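Local coordinates for enoyl-CoA hydratase/isomerase family protein (Pseudomonas syringae pv. tomato, PDB 3OT6) that probably acts on acyl-CoA thioesters as a hydratase or isomerase of the crotonase-like superfamily, its exact substrate being unassigned, at residues 86-98 / 209-221. Residues are numbered along the deposited sequence; the frame is centred on the assembly and turned at random.
Sequences LARRMLSHPFPII and KLKVRKGLLDTLD
Leu91, on helix 73-91, is the knob that fits a hole formed by Arg213, Leu216, Leu217 and Leu220 on the long C-terminal helix of this crotonase-like fold. The two helices run antiparallel, with segment axes 164° apart, and the bump illustrates how one leucine can key such a pair. The CD1 branch of Leu91 meets Leu216 CD2 and Leu220 CD1, 3.7 Å from the latter, and Leu217 CD1 packs on Leu91 CB, while Leu91 CD2 lies over the centre of the Arg213 guanidinium face, 3.5 Å from Arg213 CZ. That same flat group turns an edge to the backbone, Arg213 NH1 donating to Leu91 O at 2.8 Å; Asp117 takes its NH2, so that the two bonds together would hold the guanidinium plane in place. Further along, Ser92 CB rests on the CD2 methyls of both Leu210 and Leu217. About one turn before Leu91, Arg88 bends at chi2 (-124°), which lays its guanidinium over Leu217 CG and brings it nearly coplanar with the Asp221 carboxylate, in a side-on salt bridge where NE donates to OD1 and NH2 to OD2, both syn, though the bonds are bent. Lys209, also paired with Asp117, reaches the backbone leading to strand 97-100: Lys209 NZ donates to His93 O at 2.8 Å and only weakly to Phe95 O.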
ATOM      1  N   LEU A  86      -8.711  -2.969   3.161  1.00 20.53           N
ATOM      2  CA  LEU A  86      -8.275  -1.836   2.346  1.00 20.33           C
ATOM      3  C   LEU A  86      -7.284  -2.312   1.301  1.00 21.36           C
ATOM      4  O   LEU A  86      -7.356  -1.862   0.148  1.00 23.51           O
ATOM      5  CB  LEU A  86      -7.691  -0.664   3.177  1.00 18.65           C
ATOM      6  CG  LEU A  86      -6.963   0.451   2.416  1.00 17.54           C
ATOM      7  CD1 LEU A  86      -7.970   1.282   1.540  1.00 17.40           C
ATOM      8  CD2 LEU A  86      -6.180   1.415   3.322  1.00 16.23           C
ATOM      9  N   ALA A  87      -6.357  -3.209   1.657  1.00 21.04           N
ATOM     10  CA  ALA A  87      -5.433  -3.740   0.629  1.00 21.29           C
ATOM     11  C   ALA A  87      -6.242  -4.466  -0.493  1.00 21.06           C
ATOM     12  O   ALA A  87      -5.964  -4.319  -1.685  1.00 22.53           O
ATOM     13  CB  ALA A  87      -4.329  -4.700   1.242  1.00 19.81           C
ATOM     14  N   ARG A  88      -7.191  -5.284  -0.107  1.00 20.04           N
ATOM     15  CA  ARG A  88      -8.027  -5.974  -1.048  1.00 21.50           C
ATOM     16  C   ARG A  88      -8.834  -4.946  -1.902  1.00 21.62           C
ATOM     17  O   ARG A  88      -9.066  -5.141  -3.082  1.00 21.80           O
ATOM     18  CB  ARG A  88      -8.959  -6.911  -0.284  1.00 21.44           C
ATOM     19  CG  ARG A  88      -9.583  -7.945  -1.163  1.00 24.02           C
ATOM     20  CD  ARG A  88     -11.049  -7.845  -1.031  1.00 29.95           C
ATOM     21  NE  ARG A  88     -11.777  -8.925  -1.666  1.00 33.49           N
ATOM     22  CZ  ARG A  88     -12.496  -8.755  -2.771  1.00 33.77           C
ATOM     23  NH1 ARG A  88     -12.558  -7.542  -3.319  1.00 35.43           N
ATOM     24  NH2 ARG A  88     -13.131  -9.781  -3.315  1.00 26.40           N
ATOM     25  N   ARG A  89      -9.221  -3.824  -1.330  1.00 21.58           N
ATOM     26  CA  ARG A  89     -10.040  -2.911  -2.097  1.00 21.48           C
ATOM     27  C   ARG A  89      -9.145  -2.245  -3.105  1.00 21.57           C
ATOM     28  O   ARG A  89      -9.531  -2.081  -4.238  1.00 22.31           O
ATOM     29  CB  ARG A  89     -10.727  -1.872  -1.210  1.00 21.92           C
ATOM     30  CG  ARG A  89     -11.330  -0.762  -2.001  1.00 24.06           C
ATOM     31  CD  ARG A  89     -11.892   0.331  -1.131  1.00 28.94           C
ATOM     32  NE  ARG A  89     -12.662   1.226  -1.976  1.00 31.22           N
ATOM     33  CZ  ARG A  89     -13.315   2.280  -1.546  1.00 30.17           C
ATOM     34  NH1 ARG A  89     -13.300   2.604  -0.269  1.00 33.26           N
ATOM     35  NH2 ARG A  89     -13.996   2.988  -2.402  1.00 32.05           N
HETATM   36  N   MSE A  90      -7.915  -1.926  -2.713  1.00 21.03           N
HETATM   37  CA  MSE A  90      -6.999  -1.271  -3.632  1.00 20.20           C
HETATM   38  C   MSE A  90      -6.676  -2.150  -4.805  1.00 19.94           C
HETATM   39  O   MSE A  90      -6.511  -1.669  -5.919  1.00 20.29           O
HETATM   40  CB  MSE A  90      -5.703  -0.855  -2.931  1.00 19.90           C
HETATM   41  CG  MSE A  90      -5.875   0.319  -2.013  1.00 19.61           C
HETATM   42 SE   MSE A  90      -4.334   0.673  -0.837  1.00 24.08          SE
HETATM   43  CE  MSE A  90      -2.960   1.284  -2.118  1.00 17.73           C
ATOM     44  N   LEU A  91      -6.546  -3.437  -4.562  1.00 20.61           N
ATOM     45  CA  LEU A  91      -6.185  -4.372  -5.639  1.00 20.76           C
ATOM     46  C   LEU A  91      -7.392  -4.642  -6.522  1.00 21.07           C
ATOM     47  O   LEU A  91      -7.271  -5.192  -7.625  1.00 20.31           O
ATOM     48  CB  LEU A  91      -5.669  -5.671  -5.059  1.00 21.29           C
ATOM     49  CG  LEU A  91      -4.263  -5.572  -4.449  1.00 19.74           C
ATOM     50  CD1 LEU A  91      -4.075  -6.737  -3.481  1.00 16.46           C
ATOM     51  CD2 LEU A  91      -3.296  -5.675  -5.581  1.00 18.90           C
ATOM     52  N   SER A  92      -8.572  -4.255  -6.050  1.00 21.22           N
ATOM     53  CA  SER A  92      -9.740  -4.461  -6.914  1.00 22.19           C
ATOM     54  C   SER A  92     -10.308  -3.106  -7.389  1.00 22.86           C
ATOM     55  O   SER A  92     -11.343  -3.069  -8.013  1.00 23.60           O
ATOM     56  CB  SER A  92     -10.784  -5.376  -6.307  1.00 21.11           C
ATOM     57  OG  SER A  92     -11.121  -4.925  -5.065  1.00 20.85           O
ATOM     58  N   HIS A  93      -9.526  -2.036  -7.226  1.00 21.77           N
ATOM     59  CA  HIS A  93      -9.996  -0.744  -7.580  1.00 21.82           C
ATOM     60  C   HIS A  93     -10.260  -0.617  -9.094  1.00 21.42           C
ATOM     61  O   HIS A  93      -9.429  -0.999  -9.908  1.00 21.45           O
ATOM     62  CB  HIS A  93      -8.977   0.298  -7.109  1.00 21.50           C
ATOM     63  CG  HIS A  93      -9.494   1.702  -7.128  1.00 21.24           C
ATOM     64  ND1 HIS A  93     -10.520   2.120  -6.296  1.00 20.36           N
ATOM     65  CD2 HIS A  93      -9.162   2.771  -7.903  1.00 18.53           C
ATOM     66  CE1 HIS A  93     -10.764   3.400  -6.521  1.00 18.93           C
ATOM     67  NE2 HIS A  93      -9.966   3.817  -7.500  1.00 20.28           N
ATOM     68  N   PRO A  94     -11.355   0.032  -9.478  1.00 21.08           N
ATOM     69  CA  PRO A  94     -11.698   0.044 -10.908  1.00 21.37           C
ATOM     70  C   PRO A  94     -10.798   0.880 -11.828  1.00 21.74           C
ATOM     71  O   PRO A  94     -10.845   0.705 -13.050  1.00 21.46           O
ATOM     72  CB  PRO A  94     -13.160   0.480 -10.932  1.00 22.03           C
ATOM     73  CG  PRO A  94     -13.416   1.180  -9.641  1.00 22.99           C
ATOM     74  CD  PRO A  94     -12.401   0.602  -8.625  1.00 22.22           C
ATOM     75  N   PHE A  95      -9.931   1.707 -11.256  1.00 21.28           N
ATOM     76  CA  PHE A  95      -8.976   2.510 -12.031  1.00 21.94           C
ATOM     77  C   PHE A  95      -7.561   2.256 -11.450  1.00 22.65           C
ATOM     78  O   PHE A  95      -7.434   1.756 -10.315  1.00 23.63           O
ATOM     79  CB  PHE A  95      -9.348   4.029 -11.997  1.00 21.52           C
ATOM     80  CG  PHE A  95     -10.732   4.280 -12.407  1.00 21.44           C
ATOM     81  CD1 PHE A  95     -11.032   4.505 -13.744  1.00 22.00           C
ATOM     82  CD2 PHE A  95     -11.771   4.203 -11.480  1.00 22.54           C
ATOM     83  CE1 PHE A  95     -12.338   4.669 -14.151  1.00 19.45           C
ATOM     84  CE2 PHE A  95     -13.083   4.349 -11.876  1.00 22.65           C
ATOM     85  CZ  PHE A  95     -13.368   4.561 -13.225  1.00 23.34           C
ATOM     86  N   PRO A  96      -6.512   2.594 -12.222  1.00 21.99           N
ATOM     87  CA  PRO A  96      -5.167   2.289 -11.826  1.00 22.06           C
ATOM     88  C   PRO A  96      -4.781   3.005 -10.525  1.00 22.94           C
ATOM     89  O   PRO A  96      -5.114   4.177 -10.353  1.00 25.45           O
ATOM     90  CB  PRO A  96      -4.340   2.807 -13.025  1.00 20.93           C
ATOM     91  CG  PRO A  96      -5.297   2.619 -14.239  1.00 20.56           C
ATOM     92  CD  PRO A  96      -6.564   3.138 -13.602  1.00 22.62           C
ATOM     93  N   ILE A  97      -4.117   2.301  -9.608  1.00 22.93           N
ATOM     94  CA  ILE A  97      -3.515   2.920  -8.442  1.00 22.26           C
ATOM     95  C   ILE A  97      -1.973   2.936  -8.522  1.00 22.17           C
ATOM     96  O   ILE A  97      -1.307   1.876  -8.684  1.00 22.96           O
ATOM     97  CB  ILE A  97      -4.004   2.283  -7.150  1.00 22.59           C
ATOM     98  CG1 ILE A  97      -5.531   2.367  -7.074  1.00 21.51           C
ATOM     99  CG2 ILE A  97      -3.417   3.037  -5.919  1.00 22.17           C
ATOM    100  CD1 ILE A  97      -6.119   1.739  -5.814  1.00 19.65           C
ATOM    101  N   ILE A  98      -1.424   4.157  -8.458  1.00 21.26           N
ATOM    102  CA  ILE A  98       0.007   4.403  -8.386  1.00 19.91           C
ATOM    103  C   ILE A  98       0.330   4.689  -6.941  1.00 20.54           C
ATOM    104  O   ILE A  98      -0.391   5.434  -6.244  1.00 20.89           O
ATOM    105  CB  ILE A  98       0.420   5.599  -9.251  1.00 19.64           C
ATOM    106  CG1 ILE A  98      -0.044   5.400 -10.691  1.00 18.22           C
ATOM    107  CG2 ILE A  98       1.926   5.793  -9.269  1.00 17.52           C
ATOM    108  CD1 ILE A  98       0.192   6.686 -11.641  1.00 16.55           C
ATOM    109  N   LYS A 209      -8.259  -6.688 -14.415  1.00 22.89           N
ATOM    110  CA  LYS A 209      -7.780  -6.678 -13.048  1.00 22.80           C
ATOM    111  C   LYS A 209      -8.555  -7.662 -12.158  1.00 23.37           C
ATOM    112  O   LYS A 209      -7.952  -8.519 -11.446  1.00 22.99           O
ATOM    113  CB  LYS A 209      -7.864  -5.254 -12.514  1.00 22.76           C
ATOM    114  CG  LYS A 209      -7.499  -5.087 -11.098  1.00 22.36           C
ATOM    115  CD  LYS A 209      -7.656  -3.636 -10.570  1.00 21.31           C
ATOM    116  CE  LYS A 209      -6.969  -2.617 -11.456  1.00 21.96           C
ATOM    117  NZ  LYS A 209      -6.790  -1.403 -10.698  1.00 22.65           N
ATOM    118  N   LEU A 210      -9.888  -7.575 -12.161  1.00 22.73           N
ATOM    119  CA  LEU A 210     -10.642  -8.585 -11.410  1.00 22.70           C
ATOM    120  C   LEU A 210     -10.414 -10.048 -11.908  1.00 22.27           C
ATOM    121  O   LEU A 210     -10.491 -10.986 -11.113  1.00 22.02           O
ATOM    122  CB  LEU A 210     -12.142  -8.249 -11.319  1.00 22.11           C
ATOM    123  CG  LEU A 210     -12.375  -6.869 -10.676  1.00 25.95           C
ATOM    124  CD1 LEU A 210     -13.891  -6.587 -10.579  1.00 25.17           C
ATOM    125  CD2 LEU A 210     -11.707  -6.748  -9.298  1.00 19.76           C
ATOM    126  N   LYS A 211     -10.189 -10.240 -13.200  1.00 21.49           N
ATOM    127  CA  LYS A 211     -10.055 -11.597 -13.743  1.00 22.75           C
ATOM    128  C   LYS A 211      -8.669 -12.118 -13.347  1.00 23.46           C
ATOM    129  O   LYS A 211      -8.522 -13.214 -12.815  1.00 24.15           O
ATOM    130  CB  LYS A 211     -10.214 -11.603 -15.285  1.00 22.20           C
ATOM    131  CG  LYS A 211     -10.665 -12.845 -15.976  1.00 19.77           C
ATOM    132  CD  LYS A 211     -10.967 -12.500 -17.487  1.00 23.07           C
ATOM    133  CE  LYS A 211     -11.221 -13.749 -18.386  1.00 22.37           C
ATOM    134  NZ  LYS A 211     -11.424 -13.482 -19.926  1.00 20.00           N
ATOM    135  N   VAL A 212      -7.645 -11.313 -13.575  1.00 23.22           N
ATOM    136  CA  VAL A 212      -6.303 -11.754 -13.263  1.00 22.27           C
ATOM    137  C   VAL A 212      -6.212 -12.042 -11.773  1.00 23.10           C
ATOM    138  O   VAL A 212      -5.615 -13.060 -11.385  1.00 25.31           O
ATOM    139  CB  VAL A 212      -5.282 -10.703 -13.683  1.00 21.99           C
ATOM    140  CG1 VAL A 212      -3.963 -10.849 -12.935  1.00 18.85           C
ATOM    141  CG2 VAL A 212      -5.123 -10.736 -15.211  1.00 20.79           C
ATOM    142  N   ARG A 213      -6.801 -11.163 -10.963  1.00 22.24           N
ATOM    143  CA  ARG A 213      -6.558 -11.100  -9.536  1.00 21.30           C
ATOM    144  C   ARG A 213      -7.512 -11.917  -8.705  1.00 21.52           C
ATOM    145  O   ARG A 213      -7.383 -11.943  -7.486  1.00 22.33           O
ATOM    146  CB  ARG A 213      -6.550  -9.658  -9.062  1.00 20.42           C
ATOM    147  CG  ARG A 213      -5.213  -8.941  -9.383  1.00 20.76           C
ATOM    148  CD  ARG A 213      -5.110  -7.614  -8.672  1.00 18.26           C
ATOM    149  NE  ARG A 213      -3.885  -6.908  -9.002  1.00 19.64           N
ATOM    150  CZ  ARG A 213      -3.791  -5.579  -9.088  1.00 17.01           C
ATOM    151  NH1 ARG A 213      -4.839  -4.820  -8.893  1.00 16.24           N
ATOM    152  NH2 ARG A 213      -2.666  -5.011  -9.403  1.00 12.81           N
ATOM    153  N   LYS A 214      -8.415 -12.646  -9.353  1.00 22.36           N
ATOM    154  CA  LYS A 214      -9.473 -13.386  -8.658  1.00 22.84           C
ATOM    155  C   LYS A 214      -8.936 -14.288  -7.590  1.00 22.83           C
ATOM    156  O   LYS A 214      -9.400 -14.201  -6.462  1.00 24.22           O
ATOM    157  CB  LYS A 214     -10.355 -14.205  -9.617  1.00 22.65           C
ATOM    158  CG  LYS A 214     -11.367 -15.043  -8.827  1.00 26.97           C
ATOM    159  CD  LYS A 214     -12.425 -15.781  -9.700  1.00 38.40           C
ATOM    160  CE  LYS A 214     -13.318 -16.762  -8.830  1.00 40.85           C
ATOM    161  NZ  LYS A 214     -13.798 -16.013  -7.595  1.00 42.46           N
ATOM    162  N   GLY A 215      -7.978 -15.155  -7.933  1.00 23.21           N
ATOM    163  CA  GLY A 215      -7.243 -15.982  -6.966  1.00 23.79           C
ATOM    164  C   GLY A 215      -6.732 -15.181  -5.765  1.00 25.05           C
ATOM    165  O   GLY A 215      -6.982 -15.569  -4.601  1.00 26.35           O
ATOM    166  N   LEU A 216      -6.106 -14.025  -6.021  1.00 24.22           N
ATOM    167  CA  LEU A 216      -5.497 -13.263  -4.980  1.00 23.85           C
ATOM    168  C   LEU A 216      -6.614 -12.698  -4.122  1.00 25.11           C
ATOM    169  O   LEU A 216      -6.538 -12.756  -2.863  1.00 25.83           O
ATOM    170  CB  LEU A 216      -4.607 -12.175  -5.551  1.00 23.75           C
ATOM    171  CG  LEU A 216      -4.042 -11.072  -4.626  1.00 23.10           C
ATOM    172  CD1 LEU A 216      -3.122 -11.645  -3.522  1.00 20.64           C
ATOM    173  CD2 LEU A 216      -3.299  -9.999  -5.407  1.00 17.93           C
ATOM    174  N   LEU A 217      -7.660 -12.197  -4.776  1.00 24.30           N
ATOM    175  CA  LEU A 217      -8.797 -11.581  -4.049  1.00 23.87           C
ATOM    176  C   LEU A 217      -9.541 -12.611  -3.186  1.00 23.48           C
ATOM    177  O   LEU A 217      -9.830 -12.356  -2.056  1.00 23.43           O
ATOM    178  CB  LEU A 217      -9.749 -10.871  -5.020  1.00 21.96           C
ATOM    179  CG  LEU A 217      -9.560  -9.390  -5.425  1.00 25.48           C
ATOM    180  CD1 LEU A 217      -8.319  -8.633  -4.901  1.00 22.16           C
ATOM    181  CD2 LEU A 217      -9.795  -9.087  -6.904  1.00 16.48           C
ATOM    182  N   ASP A 218      -9.827 -13.797  -3.695  1.00 24.06           N
ATOM    183  CA  ASP A 218     -10.469 -14.793  -2.841  1.00 25.20           C
ATOM    184  C   ASP A 218      -9.593 -15.180  -1.673  1.00 25.04           C
ATOM    185  O   ASP A 218     -10.079 -15.249  -0.560  1.00 26.77           O
ATOM    186  CB  ASP A 218     -10.914 -16.031  -3.653  1.00 25.00           C
ATOM    187  CG  ASP A 218     -11.954 -15.665  -4.713  1.00 29.45           C
ATOM    188  OD1 ASP A 218     -12.589 -14.545  -4.589  1.00 32.62           O
ATOM    189  OD2 ASP A 218     -12.118 -16.476  -5.662  1.00 29.88           O
ATOM    190  N   THR A 219      -8.315 -15.435  -1.942  1.00 24.56           N
ATOM    191  CA  THR A 219      -7.317 -15.728  -0.948  1.00 24.33           C
ATOM    192  C   THR A 219      -7.203 -14.663   0.156  1.00 25.45           C
ATOM    193  O   THR A 219      -7.042 -15.001   1.349  1.00 26.03           O
ATOM    194  CB  THR A 219      -5.942 -15.885  -1.606  1.00 24.23           C
ATOM    195  OG1 THR A 219      -5.984 -16.981  -2.509  1.00 22.11           O
ATOM    196  CG2 THR A 219      -4.867 -16.133  -0.555  1.00 22.54           C
ATOM    197  N   LEU A 220      -7.237 -13.394  -0.231  1.00 25.34           N
ATOM    198  CA  LEU A 220      -7.255 -12.315   0.742  1.00 26.16           C
ATOM    199  C   LEU A 220      -8.542 -12.346   1.593  1.00 27.39           C
ATOM    200  O   LEU A 220      -8.448 -12.090   2.792  1.00 28.17           O
ATOM    201  CB  LEU A 220      -7.056 -10.930   0.086  1.00 25.31           C
ATOM    202  CG  LEU A 220      -5.634 -10.572  -0.382  1.00 27.76           C
ATOM    203  CD1 LEU A 220      -5.601  -9.285  -1.290  1.00 24.88           C
ATOM    204  CD2 LEU A 220      -4.700 -10.435   0.814  1.00 28.30           C
ATOM    205  N   ASP A 221      -9.718 -12.614   0.999  1.00 27.62           N
ATOM    206  CA  ASP A 221     -10.962 -12.715   1.778  1.00 29.71           C
ATOM    207  C   ASP A 221     -10.879 -13.877   2.840  1.00 29.95           C
ATOM    208  O   ASP A 221     -11.249 -13.676   3.987  1.00 31.04           O
ATOM    209  CB  ASP A 221     -12.224 -12.853   0.870  1.00 29.45           C
ATOM    210  CG  ASP A 221     -12.476 -11.613   0.013  1.00 34.87           C
ATOM    211  OD1 ASP A 221     -11.933 -10.517   0.289  1.00 40.10           O
ATOM    212  OD2 ASP A 221     -13.183 -11.720  -1.011  1.00 41.94           O
TER